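Local coordinates for putative uncharacterized protein (Chaetomium thermophilum, PDB 5IJP), which probably senses phosphate status by binding inositol polyphosphates through its SPX domain, as the Vtc4 component of a polyphosphate-synthesising machinery, at residues S10-R13 / E14-W17; A77-I80 / S81-I84; S109-E112 / F113-L116; D126-D129 / L130-V134; S177-R180 / L181-Y185. All blocks are in the same frame, centred on the assembly; numbering follows the deposited sequence.

Interaction 1 of 5, residues S10-R13 / E14-W17; sequences SIIR and EYQW
Ile12 and Tyr15 meet twice across the turn, once by backbone and once by side chain. The amide N of Tyr15 donates to Ile12 O over 3.0 Å, at a modest N-H...O angle of 137° and from well above the carbonyl plane; this closes a beta turn with Arg13 and Glu14 at its corners. The two side chains run alongside each other in the same direction. Ile12 places CG1 beside its own backbone N (chi1 -50°), which carries CD1 to 3.9 Å from Tyr15 CD2, while Ile12 CB sits at the edge of the tyrosine ring, in its plane. Glu14 CG lies 3.8 Å above one face of that ring, over its centre. Beyond the turn, the ring of Phe133 on helix 110-151 stacks with Tyr15, and Glu14 OE2 forms a salt bridge with Lys72. On another flank Gln16 swings CG away from its backbone N (chi1 -154°) and stays extended, running beside Arg13 and pointing the same way, with Arg13 CD 3.6 Å from Gln16 OE1. Lower down, Gln16 CG crosses Ile11 CG2 at about a right angle, 3.9 Å off. The turn belongs to the loop that joins helix 3-9 to helix 22-30, the N-terminal helical hairpin of the SPX domain. Its chemistry is plainest on the tyrosine side, where the Tyr15 N to Ile12 O bond and the apolar contact between the same two residues together fix the ring against the turn.

Interaction 2 of 5, residues A77-I80 / S81-I84; sequences AMEI and SRRI
Ser81 binds the carbonyl of Ala77 twice, with its backbone and with its side chain. Among the hydrogen bonds, Ser81 N reaches Ala77 O over 2.9 Å, and Ser81 OG reaches the same oxygen over 3.1 Å; the two donors approach from opposite faces of the carbonyl plane. The hydroxyl can fold back like this because OG stands beside the backbone N, with chi1 -66°. With an alanine here the hydroxyl is gone, and Ala77 O is likely to be held by the main-chain bond alone within this turn. The next bonds follow in helical sequence, from Arg82 N to Met78 O, from Arg83 N to Glu79 O and, at 2.8 Å, from Ile84 N to Ile80 O. All of them belong to helix 52-97, one of the long helices of the SPX three-helix bundle, which here packs against helices 110-151 and 171-190. The apolar contact serves that packing: Ile80 CG2 meets Ile84 CD1 at 3.8 Å, the two buried side chains crossing obliquely, with Val127 and Ile123 against Ile80 and Ser177 against Ile84. Charged groups occupy another side of the helix. Glu79 CG lies over one face of the Arg82 guanidinium, 4.3 Å from Arg82 NH2, yet Glu79 OE2 stays 5.1 Å from that nitrogen, so any attraction between the two charges acts without contact. Arg83 instead sends its guanidinium to helix 110-151, where NH2 forms a salt bridge with Asp122 and NH1 with Asp126.

Interaction 3 of 5, residues S109-E112 / F113-L116; sequences SEEE and FMLL
Near the start of helix 110-151, Met114 N bonds to Glu110 O at 3.3 Å, Leu115 N to Glu111 O at 3.2 Å and a fairly straight 161°, and Leu116 N only weakly to Glu112 O. The carbonyl of Ser109 meets the aromatic side chain four residues on: Ser109 O lies at the edge of the Phe113 ring, near the ring plane, 3.3 Å from Phe113 CD2. The ring is brought there by a first torsion of -72°, which turns CG back beside the backbone N. Leu98, just after helix 52-97, and Arg191, near the C-terminus, also touch this ring. Glu111 supplies carbon rather than charge to the contact. Its first torsion of -155° swings CG opposite the backbone N and beside Met114 and Leu115, so that Glu111 CG reaches Met114 CE at 3.9 Å and Leu115 CD1 at 4.2 Å. Leu116, the buried residue of the group, lays CD1 against Glu112 O and touches Val91 and Val94, packing this end of the helix on helix 52-97 within the SPX helical bundle. A weak bond from Ser109 OG to Glu112 OE1 adds a polar tie. Three successive glutamates so early in the helix would probably interact favourably with the positive end of its dipole, while Glu111 CG gives the neighbouring apolar side chains a carbon surface to touch.

Interaction 4 of 5, residues D126-D129 / L130-V134; sequences DVHD and LAKFV
Val127 O accepts from Ala131 N over 2.8 Å at an N-H...O angle of 151°, a bond as short as the one that follows it, from Lys132 N to His128 O. On either side of these two come slightly longer links, Leu130 N to Asp126 O at 3.1 Å and Phe133 N to Asp129 O at 3.2 Å, making an uninterrupted helical run. The outward side of the run is carried by His128 and Lys132. His128 throws its ring outward, CG anti to the backbone N (chi1 175°), and Lys132 CG comes over one face of that ring, 4.3 Å from His128 NE2. The lysine chain bends at both its second and fourth torsions, yet its tip does not reach the imidazole: Lys132 NZ remains 4.6 Å from His128 NE2, too far to bond but near enough that a positive lysine might disfavour a protonated histidine. The inward side is mainly apolar, Asp126 with its salt bridge to Arg83 being the exception. Leu130 CB rests 3.4 Å from Asp126 O; a first torsion of 177° then carries the branched end away from this turn, where it touches Tyr174 and Lys76. Val127 packs on Tyr174, Val178 and Leu181 of helix 171-190. Phe133, further along, stands edge-to-face with Tyr19 of the N-terminal region. With an exposed polar flank and a packed, largely apolar one, this is an amphipathic helix of the SPX bundle.

Interaction 5 of 5, residues S177-R180 / L181-Y185; sequences SVVR and LSKLY
Ser182 holds Val178 O with two donors, and this pair heads the hydrogen bonds of the turn. Ser182 N and Ser182 OG each lie 3.2 Å from Val178 O and reach it from opposite faces of the carbonyl plane, the hydroxyl being folded back beside its own backbone N by a first torsion of -62°. Main-chain bonds on either side are from Leu181 N to Ser177 O and, at 2.8 Å, from Leu184 N to Arg180 O; the one from Lys183 N to Val179 O is weak. Carbon contacts come next. Lys183 is extended beyond CG and lies alongside Val179, pointing the same way, with Lys183 CE 3.9 Å from Val179 CG1. Leu184 instead leans back over the preceding turn, its CD1 3.4 Å from Arg180 O, while also touching Glu88 and Val91 of helix 52-97. A serine in place of Leu184 has no methyls, and is likely to open a gap against Val91 and Glu88 and bare the Arg180 carbonyl. Leu181 turns to both partner helices, meeting Ile84 on one and Leu120 and Ile124 on the other. Arg180 carries the salt bridge: its guanidinium has Ser177 CA 3.6 Å above one face, offset toward the rim, and its NE pairs with Glu88, tying this helix to helix 52-97. Buried leucines facing two neighbours, with Val179, Ser182 and Lys183 left on the exposed side, mark helix 171-190 as a member of the SPX helical bundle.

Overall arrangement
Interactions 2, 4 and 5 form one cluster, each on a different helix of the bundle. Their centres lie 12 to 16 Å apart, and all three pairs touch: Arg83 NH1 lies 2.9 Å from Asp126 OD2 between interactions 2 and 4, Ile84 CD1 packs 3.5 Å from Ser177 O between 2 and 5, and Val127 CG2 meets Leu181 CD2 at 3.9 Å between 4 and 5. Interaction 1 joins this core through interaction 4, where Tyr15 OH packs 3.6 Å from Leu130 CA. Its Ile11 side chain lies about 12 Å from bound inositol hexakisphosphate, outside the pocket, which includes Tyr22, Lys26, Lys30 and Lys147. Interaction 3 lies at the far end, its centre about 32 Å from that of interaction 1.

Interaction 1 of 5, residues S10-R13 / E14-W17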
loop_
_atom_site.group_PDB
_atom_site.type_symbol
_atom_site.label_atom_id
_atom_site.label_comp_id
_atom_site.label_asym_id
_atom_site.label_seq_id
_atom_site.Cartn_x
_atom_site.Cartn_y
_atom_site.Cartn_z
ATOM N N SER A 10 3.183 12.254 4.856
ATOM C CA SER A 10 3.837 11.224 4.046
ATOM C C SER A 10 3.067 10.878 2.752
ATOM O O SER A 10 3.057 9.719 2.324
ATOM C CB SER A 10 4.119 9.981 4.889
ATOM O OG SER A 10 2.925 9.428 5.419
ATOM N N ILE A 11 2.450 11.895 2.114
ATOM C CA ILE A 11 1.706 11.729 0.863
ATOM C C ILE A 11 2.606 12.028 -0.341
ATOM O O ILE A 11 3.224 13.093 -0.407
ATOM C CB ILE A 11 0.358 12.526 0.860
ATOM C CG1 ILE A 11 -0.738 11.718 1.590
ATOM C CG2 ILE A 11 -0.106 12.906 -0.566
ATOM C CD1 ILE A 11 -2.043 12.467 1.928
ATOM N N ILE A 12 2.685 11.064 -1.275
ATOM C CA ILE A 12 3.440 11.170 -2.525
ATOM C C ILE A 12 2.421 11.536 -3.610
ATOM O O ILE A 12 1.352 10.923 -3.669
ATOM C CB ILE A 12 4.206 9.850 -2.860
ATOM C CG1 ILE A 12 5.031 9.337 -1.656
ATOM C CG2 ILE A 12 5.094 10.017 -4.105
ATOM C CD1 ILE A 12 5.090 7.807 -1.523
ATOM N N ARG A 13 2.749 12.532 -4.460
ATOM C CA ARG A 13 1.895 13.021 -5.556
ATOM C C ARG A 13 1.476 11.919 -6.547
ATOM O O ARG A 13 0.422 12.033 -7.177
ATOM C CB ARG A 13 2.563 14.195 -6.290
ATOM C CG ARG A 13 2.699 15.464 -5.452
ATOM C CD ARG A 13 1.692 16.528 -5.842
ATOM N NE ARG A 13 1.971 17.803 -5.179
ATOM C CZ ARG A 13 1.410 18.201 -4.040
ATOM N NH1 ARG A 13 0.525 17.428 -3.422
ATOM N NH2 ARG A 13 1.727 19.376 -3.514
ATOM N N GLU A 14 2.294 10.853 -6.660
ATOM C CA GLU A 14 2.070 9.675 -7.503
ATOM C C GLU A 14 0.847 8.872 -7.009
ATOM O O GLU A 14 0.067 8.380 -7.829
ATOM C CB GLU A 14 3.352 8.807 -7.527
ATOM C CG GLU A 14 3.222 7.397 -8.093
ATOM C CD GLU A 14 2.858 7.283 -9.561
ATOM O OE1 GLU A 14 3.631 7.783 -10.411
ATOM O OE2 GLU A 14 1.819 6.653 -9.864
ATOM N N TYR A 15 0.681 8.761 -5.674
ATOM C CA TYR A 15 -0.412 8.020 -5.033
ATOM C C TYR A 15 -1.448 8.941 -4.345
ATOM O O TYR A 15 -2.395 8.435 -3.744
ATOM C CB TYR A 15 0.152 7.010 -4.005
ATOM C CG TYR A 15 1.305 6.156 -4.491
ATOM C CD1 TYR A 15 1.079 4.935 -5.120
ATOM C CD2 TYR A 15 2.624 6.538 -4.263
ATOM C CE1 TYR A 15 2.138 4.136 -5.552
ATOM C CE2 TYR A 15 3.691 5.749 -4.692
ATOM C CZ TYR A 15 3.443 4.547 -5.335
ATOM O OH TYR A 15 4.494 3.766 -5.752
ATOM N N GLN A 16 -1.264 10.281 -4.452
ATOM C CA GLN A 16 -2.046 11.379 -3.851
ATOM C C GLN A 16 -3.556 11.120 -3.644
ATOM O O GLN A 16 -4.057 11.363 -2.544
ATOM C CB GLN A 16 -1.851 12.678 -4.657
ATOM C CG GLN A 16 -2.058 13.955 -3.833
ATOM C CD GLN A 16 -2.047 15.236 -4.644
ATOM O OE1 GLN A 16 -1.655 15.277 -5.818
ATOM N NE2 GLN A 16 -2.465 16.326 -4.018
ATOM N N TRP A 17 -4.272 10.660 -4.687
ATOM C CA TRP A 17 -5.723 10.421 -4.634
ATOM C C TRP A 17 -6.121 8.979 -4.264
ATOM O O TRP A 17 -7.300 8.630 -4.377
ATOM C CB TRP A 17 -6.371 10.815 -5.975
ATOM C CG TRP A 17 -6.269 12.270 -6.316
ATOM C CD1 TRP A 17 -5.292 12.871 -7.054
ATOM C CD2 TRP A 17 -7.206 13.299 -5.973
ATOM N NE1 TRP A 17 -5.555 14.216 -7.180
ATOM C CE2 TRP A 17 -6.723 14.507 -6.525
ATOM C CE3 TRP A 17 -8.408 13.321 -5.245
ATOM C CZ2 TRP A 17 -7.399 15.724 -6.370
ATOM C CZ3 TRP A 17 -9.077 14.526 -5.093
ATOM C CH2 TRP A 17 -8.573 15.709 -5.650
#

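Interaction 2 of 5, residues A77-I80 / S81-I84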
loop_
_atom_site.group_PDB
_atom_site.type_symbol
_atom_site.label_atom_id
_atom_site.label_comp_id
_atom_site.label_asym_id
_atom_site.label_seq_id
_atom_site.Cartn_x
_atom_site.Cartn_y
_atom_site.Cartn_z
ATOM N N ALA A 77 2.686 -2.035 -8.940
ATOM C CA ALA A 77 3.501 -3.254 -8.830
ATOM C C ALA A 77 3.685 -3.959 -10.172
ATOM O O ALA A 77 4.786 -4.434 -10.462
ATOM C CB ALA A 77 2.895 -4.209 -7.818
ATOM N N MET A 78 2.615 -4.016 -10.988
ATOM C CA MET A 78 2.627 -4.634 -12.314
ATOM C C MET A 78 3.468 -3.831 -13.299
ATOM O O MET A 78 4.116 -4.422 -14.164
ATOM C CB MET A 78 1.204 -4.824 -12.834
ATOM C CG MET A 78 0.576 -6.122 -12.373
ATOM S SD MET A 78 -1.198 -6.236 -12.706
ATOM C CE MET A 78 -1.215 -6.030 -14.465
ATOM N N GLU A 79 3.472 -2.488 -13.152
ATOM C CA GLU A 79 4.278 -1.573 -13.965
ATOM C C GLU A 79 5.754 -1.762 -13.613
ATOM O O GLU A 79 6.600 -1.718 -14.505
ATOM C CB GLU A 79 3.848 -0.115 -13.746
ATOM C CG GLU A 79 2.677 0.305 -14.619
ATOM C CD GLU A 79 1.944 1.575 -14.223
ATOM O OE1 GLU A 79 2.227 2.128 -13.134
ATOM O OE2 GLU A 79 1.060 2.005 -14.998
ATOM N N ILE A 80 6.048 -2.009 -12.314
ATOM C CA ILE A 80 7.390 -2.277 -11.788
ATOM C C ILE A 80 7.882 -3.637 -12.321
ATOM O O ILE A 80 9.024 -3.729 -12.769
ATOM C CB ILE A 80 7.429 -2.154 -10.232
ATOM C CG1 ILE A 80 7.353 -0.670 -9.798
ATOM C CG2 ILE A 80 8.672 -2.826 -9.630
ATOM C CD1 ILE A 80 6.840 -0.416 -8.365
ATOM N N SER A 81 7.000 -4.667 -12.315
ATOM C CA SER A 81 7.285 -6.015 -12.828
ATOM C C SER A 81 7.616 -5.970 -14.325
ATOM O O SER A 81 8.488 -6.712 -14.781
ATOM C CB SER A 81 6.106 -6.950 -12.577
ATOM O OG SER A 81 5.914 -7.176 -11.190
ATOM N N ARG A 82 6.932 -5.075 -15.072
ATOM C CA ARG A 82 7.143 -4.833 -16.499
ATOM C C ARG A 82 8.490 -4.115 -16.685
ATOM O O ARG A 82 9.238 -4.462 -17.599
ATOM C CB ARG A 82 5.984 -3.994 -17.072
ATOM C CG ARG A 82 6.047 -3.755 -18.581
ATOM C CD ARG A 82 5.234 -2.539 -18.994
ATOM N NE ARG A 82 5.811 -1.290 -18.489
ATOM C CZ ARG A 82 5.145 -0.144 -18.370
ATOM N NH1 ARG A 82 5.752 0.936 -17.899
ATOM N NH2 ARG A 82 3.866 -0.072 -18.719
ATOM N N ARG A 83 8.799 -3.135 -15.799
ATOM C CA ARG A 83 10.052 -2.371 -15.794
ATOM C C ARG A 83 11.253 -3.268 -15.492
ATOM O O ARG A 83 12.325 -3.047 -16.055
ATOM C CB ARG A 83 9.992 -1.208 -14.792
ATOM C CG ARG A 83 9.314 0.043 -15.337
ATOM C CD ARG A 83 9.467 1.222 -14.394
ATOM N NE ARG A 83 10.807 1.811 -14.467
ATOM C CZ ARG A 83 11.255 2.766 -13.659
ATOM N NH1 ARG A 83 10.478 3.252 -12.697
ATOM N NH2 ARG A 83 12.485 3.241 -13.801
ATOM N N ILE A 84 11.071 -4.277 -14.611
ATOM C CA ILE A 84 12.107 -5.250 -14.249
ATOM C C ILE A 84 12.377 -6.167 -15.451
ATOM O O ILE A 84 13.537 -6.364 -15.804
ATOM C CB ILE A 84 11.754 -6.027 -12.939
ATOM C CG1 ILE A 84 11.864 -5.101 -11.706
ATOM C CG2 ILE A 84 12.637 -7.281 -12.754
ATOM C CD1 ILE A 84 11.124 -5.571 -10.448
#

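Interaction 3 of 5, residues S109-E112 / F113-L116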
loop_
_atom_site.group_PDB
_atom_site.type_symbol
_atom_site.label_atom_id
_atom_site.label_comp_id
_atom_site.label_asym_id
_atom_site.label_seq_id
_atom_site.Cartn_x
_atom_site.Cartn_y
_atom_site.Cartn_z
ATOM N N SER A 109 32.927 -1.511 -22.189
ATOM C CA SER A 109 32.163 -0.267 -22.208
ATOM C C SER A 109 31.609 0.066 -20.818
ATOM O O SER A 109 30.702 -0.617 -20.332
ATOM C CB SER A 109 31.044 -0.338 -23.245
ATOM O OG SER A 109 30.193 -1.448 -23.014
ATOM N N GLU A 110 32.172 1.105 -20.173
ATOM C CA GLU A 110 31.767 1.547 -18.833
ATOM C C GLU A 110 30.454 2.346 -18.830
ATOM O O GLU A 110 29.747 2.336 -17.820
ATOM C CB GLU A 110 32.902 2.313 -18.116
ATOM C CG GLU A 110 33.374 3.591 -18.799
ATOM C CD GLU A 110 34.557 4.280 -18.143
ATOM O OE1 GLU A 110 34.485 4.570 -16.927
ATOM O OE2 GLU A 110 35.546 4.563 -18.857
ATOM N N GLU A 111 30.132 3.024 -19.952
ATOM C CA GLU A 111 28.920 3.834 -20.114
ATOM C C GLU A 111 27.646 2.979 -20.157
ATOM O O GLU A 111 26.595 3.440 -19.711
ATOM C CB GLU A 111 29.022 4.725 -21.361
ATOM C CG GLU A 111 28.153 5.968 -21.298
ATOM C CD GLU A 111 28.217 6.846 -22.531
ATOM O OE1 GLU A 111 27.249 6.826 -23.323
ATOM O OE2 GLU A 111 29.232 7.560 -22.702
ATOM N N GLU A 112 27.740 1.743 -20.696
ATOM C CA GLU A 112 26.611 0.810 -20.793
ATOM C C GLU A 112 26.128 0.363 -19.412
ATOM O O GLU A 112 24.920 0.239 -19.202
ATOM C CB GLU A 112 26.952 -0.397 -21.681
ATOM C CG GLU A 112 26.961 -0.068 -23.162
ATOM C CD GLU A 112 26.458 -1.187 -24.051
ATOM O OE1 GLU A 112 27.296 -1.964 -24.563
ATOM O OE2 GLU A 112 25.224 -1.289 -24.235
ATOM N N PHE A 113 27.069 0.154 -18.469
ATOM C CA PHE A 113 26.772 -0.227 -17.087
ATOM C C PHE A 113 26.214 0.968 -16.315
ATOM O O PHE A 113 25.363 0.785 -15.445
ATOM C CB PHE A 113 28.026 -0.775 -16.386
ATOM C CG PHE A 113 28.455 -2.147 -16.847
ATOM C CD1 PHE A 113 27.929 -3.292 -16.261
ATOM C CD2 PHE A 113 29.404 -2.296 -17.850
ATOM C CE1 PHE A 113 28.331 -4.563 -16.684
ATOM C CE2 PHE A 113 29.808 -3.566 -18.271
ATOM C CZ PHE A 113 29.269 -4.692 -17.685
ATOM N N MET A 114 26.692 2.190 -16.647
ATOM C CA MET A 114 26.292 3.465 -16.045
ATOM C C MET A 114 24.799 3.749 -16.262
ATOM O O MET A 114 24.108 4.100 -15.304
ATOM C CB MET A 114 27.166 4.607 -16.605
ATOM C CG MET A 114 26.978 5.946 -15.908
ATOM S SD MET A 114 25.653 6.989 -16.581
ATOM C CE MET A 114 26.363 7.461 -18.151
ATOM N N LEU A 115 24.316 3.619 -17.517
ATOM C CA LEU A 115 22.914 3.841 -17.880
ATOM C C LEU A 115 22.003 2.814 -17.215
ATOM O O LEU A 115 20.917 3.173 -16.755
ATOM C CB LEU A 115 22.731 3.806 -19.406
ATOM C CG LEU A 115 22.700 5.163 -20.103
ATOM C CD1 LEU A 115 24.079 5.551 -20.616
ATOM C CD2 LEU A 115 21.712 5.156 -21.252
ATOM N N LEU A 116 22.458 1.546 -17.141
ATOM C CA LEU A 116 21.721 0.449 -16.515
ATOM C C LEU A 116 21.660 0.597 -14.998
ATOM O O LEU A 116 20.615 0.310 -14.412
ATOM C CB LEU A 116 22.314 -0.918 -16.900
ATOM C CG LEU A 116 22.017 -1.419 -18.318
ATOM C CD1 LEU A 116 22.976 -2.523 -18.714
ATOM C CD2 LEU A 116 20.582 -1.908 -18.448
#

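Interaction 4 of 5, residues D126-D129 / L130-V134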
loop_
_atom_site.group_PDB
_atom_site.type_symbol
_atom_site.label_atom_id
_atom_site.label_comp_id
_atom_site.label_asym_id
_atom_site.label_seq_id
_atom_site.Cartn_x
_atom_site.Cartn_y
_atom_site.Cartn_z
ATOM N N ASP A 126 11.400 3.033 -6.583
ATOM C CA ASP A 126 9.974 2.879 -6.882
ATOM C C ASP A 126 9.360 1.725 -6.081
ATOM O O ASP A 126 8.188 1.804 -5.712
ATOM C CB ASP A 126 9.740 2.702 -8.394
ATOM C CG ASP A 126 9.729 3.994 -9.200
ATOM O OD1 ASP A 126 10.413 4.962 -8.792
ATOM O OD2 ASP A 126 9.060 4.027 -10.255
ATOM N N VAL A 127 10.161 0.669 -5.791
ATOM C CA VAL A 127 9.756 -0.487 -4.979
ATOM C C VAL A 127 9.572 -0.003 -3.532
ATOM O O VAL A 127 8.539 -0.287 -2.928
ATOM C CB VAL A 127 10.754 -1.684 -5.099
ATOM C CG1 VAL A 127 10.536 -2.724 -4.000
ATOM C CG2 VAL A 127 10.664 -2.343 -6.469
ATOM N N HIS A 128 10.559 0.763 -3.010
ATOM C CA HIS A 128 10.557 1.343 -1.663
ATOM C C HIS A 128 9.403 2.334 -1.471
ATOM O O HIS A 128 8.772 2.320 -0.414
ATOM C CB HIS A 128 11.917 1.996 -1.346
ATOM C CG HIS A 128 11.963 2.710 -0.029
ATOM N ND1 HIS A 128 12.126 4.083 0.040
ATOM C CD2 HIS A 128 11.843 2.222 1.227
ATOM C CE1 HIS A 128 12.113 4.382 1.329
ATOM N NE2 HIS A 128 11.942 3.295 2.082
ATOM N N ASP A 129 9.122 3.173 -2.494
ATOM C CA ASP A 129 8.025 4.146 -2.469
ATOM C C ASP A 129 6.665 3.445 -2.459
ATOM O O ASP A 129 5.737 3.932 -1.813
ATOM C CB ASP A 129 8.130 5.144 -3.636
ATOM C CG ASP A 129 9.244 6.168 -3.495
ATOM O OD1 ASP A 129 9.443 6.685 -2.371
ATOM O OD2 ASP A 129 9.885 6.489 -4.518
ATOM N N LEU A 130 6.560 2.290 -3.153
ATOM C CA LEU A 130 5.350 1.466 -3.183
ATOM C C LEU A 130 5.215 0.730 -1.846
ATOM O O LEU A 130 4.106 0.624 -1.324
ATOM C CB LEU A 130 5.373 0.476 -4.368
ATOM C CG LEU A 130 4.199 -0.513 -4.497
ATOM C CD1 LEU A 130 2.892 0.193 -4.836
ATOM C CD2 LEU A 130 4.491 -1.562 -5.532
ATOM N N ALA A 131 6.350 0.252 -1.283
ATOM C CA ALA A 131 6.416 -0.429 0.014
ATOM C C ALA A 131 6.001 0.530 1.132
ATOM O O ALA A 131 5.342 0.103 2.078
ATOM C CB ALA A 131 7.822 -0.953 0.267
ATOM N N LYS A 132 6.363 1.831 0.994
ATOM C CA LYS A 132 6.005 2.910 1.918
ATOM C C LYS A 132 4.494 3.143 1.868
ATOM O O LYS A 132 3.880 3.356 2.914
ATOM C CB LYS A 132 6.752 4.207 1.559
ATOM C CG LYS A 132 7.858 4.591 2.538
ATOM C CD LYS A 132 7.348 5.492 3.669
ATOM C CE LYS A 132 8.465 6.179 4.423
ATOM N NZ LYS A 132 9.234 5.237 5.281
ATOM N N PHE A 133 3.901 3.078 0.650
ATOM C CA PHE A 133 2.464 3.231 0.409
ATOM C C PHE A 133 1.698 2.057 1.021
ATOM O O PHE A 133 0.683 2.283 1.675
ATOM C CB PHE A 133 2.166 3.375 -1.099
ATOM C CG PHE A 133 0.700 3.416 -1.477
ATOM C CD1 PHE A 133 -0.053 4.568 -1.284
ATOM C CD2 PHE A 133 0.082 2.312 -2.052
ATOM C CE1 PHE A 133 -1.406 4.606 -1.638
ATOM C CE2 PHE A 133 -1.270 2.352 -2.409
ATOM C CZ PHE A 133 -2.004 3.500 -2.201
ATOM N N VAL A 134 2.198 0.815 0.835
ATOM C CA VAL A 134 1.606 -0.406 1.399
ATOM C C VAL A 134 1.668 -0.329 2.941
ATOM O O VAL A 134 0.677 -0.641 3.600
ATOM C CB VAL A 134 2.252 -1.701 0.813
ATOM C CG1 VAL A 134 1.779 -2.958 1.542
ATOM C CG2 VAL A 134 1.974 -1.829 -0.683
#

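Interaction 5 of 5, residues S177-R180 / L181-Y185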
loop_
_atom_site.group_PDB
_atom_site.type_symbol
_atom_site.label_atom_id
_atom_site.label_comp_id
_atom_site.label_asym_id
_atom_site.label_seq_id
_atom_site.Cartn_x
_atom_site.Cartn_y
_atom_site.Cartn_z
ATOM N N SER A 177 10.382 -10.894 -8.720
ATOM C CA SER A 177 10.895 -9.845 -9.607
ATOM C C SER A 177 11.788 -8.863 -8.835
ATOM O O SER A 177 12.812 -8.434 -9.367
ATOM C CB SER A 177 9.746 -9.100 -10.282
ATOM O OG SER A 177 8.933 -9.974 -11.048
ATOM N N VAL A 178 11.402 -8.529 -7.579
ATOM C CA VAL A 178 12.141 -7.638 -6.670
ATOM C C VAL A 178 13.468 -8.311 -6.258
ATOM O O VAL A 178 14.495 -7.633 -6.178
ATOM C CB VAL A 178 11.268 -7.190 -5.456
ATOM C CG1 VAL A 178 12.074 -6.387 -4.435
ATOM C CG2 VAL A 178 10.057 -6.385 -5.916
ATOM N N VAL A 179 13.441 -9.648 -6.042
ATOM C CA VAL A 179 14.608 -10.474 -5.695
ATOM C C VAL A 179 15.622 -10.441 -6.858
ATOM O O VAL A 179 16.814 -10.225 -6.619
ATOM C CB VAL A 179 14.193 -11.920 -5.276
ATOM C CG1 VAL A 179 15.380 -12.884 -5.267
ATOM C CG2 VAL A 179 13.504 -11.918 -3.914
ATOM N N ARG A 180 15.134 -10.605 -8.109
ATOM C CA ARG A 180 15.954 -10.555 -9.326
ATOM C C ARG A 180 16.546 -9.158 -9.526
ATOM O O ARG A 180 17.718 -9.047 -9.883
ATOM C CB ARG A 180 15.143 -10.969 -10.567
ATOM C CG ARG A 180 14.794 -12.454 -10.627
ATOM C CD ARG A 180 14.290 -12.872 -11.999
ATOM N NE ARG A 180 13.012 -12.247 -12.347
ATOM C CZ ARG A 180 11.819 -12.780 -12.102
ATOM N NH1 ARG A 180 11.721 -13.959 -11.500
ATOM N NH2 ARG A 180 10.714 -12.138 -12.455
ATOM N N LEU A 181 15.742 -8.102 -9.261
ATOM C CA LEU A 181 16.113 -6.684 -9.364
ATOM C C LEU A 181 17.328 -6.349 -8.482
ATOM O O LEU A 181 18.208 -5.604 -8.919
ATOM C CB LEU A 181 14.897 -5.800 -9.004
ATOM C CG LEU A 181 15.073 -4.276 -8.970
ATOM C CD1 LEU A 181 15.162 -3.692 -10.370
ATOM C CD2 LEU A 181 13.925 -3.626 -8.224
ATOM N N SER A 182 17.375 -6.919 -7.259
ATOM C CA SER A 182 18.472 -6.743 -6.303
ATOM C C SER A 182 19.749 -7.404 -6.829
ATOM O O SER A 182 20.835 -6.846 -6.668
ATOM C CB SER A 182 18.097 -7.323 -4.944
ATOM O OG SER A 182 16.973 -6.656 -4.392
ATOM N N LYS A 183 19.607 -8.575 -7.482
ATOM C CA LYS A 183 20.707 -9.340 -8.078
ATOM C C LYS A 183 21.241 -8.647 -9.337
ATOM O O LYS A 183 22.453 -8.659 -9.565
ATOM C CB LYS A 183 20.263 -10.777 -8.403
ATOM C CG LYS A 183 20.030 -11.646 -7.172
ATOM C CD LYS A 183 19.373 -12.968 -7.534
ATOM C CE LYS A 183 19.008 -13.765 -6.307
ATOM N NZ LYS A 183 18.259 -15.000 -6.657
ATOM N N LEU A 184 20.337 -8.047 -10.146
ATOM C CA LEU A 184 20.673 -7.325 -11.380
ATOM C C LEU A 184 21.480 -6.058 -11.091
ATOM O O LEU A 184 22.399 -5.739 -11.845
ATOM C CB LEU A 184 19.406 -6.969 -12.183
ATOM C CG LEU A 184 18.683 -8.115 -12.894
ATOM C CD1 LEU A 184 17.204 -7.817 -13.028
ATOM C CD2 LEU A 184 19.292 -8.407 -14.257
ATOM N N TYR A 185 21.134 -5.345 -9.998
ATOM C CA TYR A 185 21.803 -4.117 -9.562
ATOM C C TYR A 185 23.213 -4.395 -9.036
ATOM O O TYR A 185 24.117 -3.593 -9.275
ATOM C CB TYR A 185 20.951 -3.371 -8.519
ATOM C CG TYR A 185 21.531 -2.044 -8.074
ATOM C CD1 TYR A 185 21.447 -0.916 -8.887
ATOM C CD2 TYR A 185 22.139 -1.908 -6.830
ATOM C CE1 TYR A 185 21.982 0.307 -8.484
ATOM C CE2 TYR A 185 22.673 -0.689 -6.414
ATOM C CZ TYR A 185 22.589 0.417 -7.243
ATOM O OH TYR A 185 23.111 1.622 -6.837
#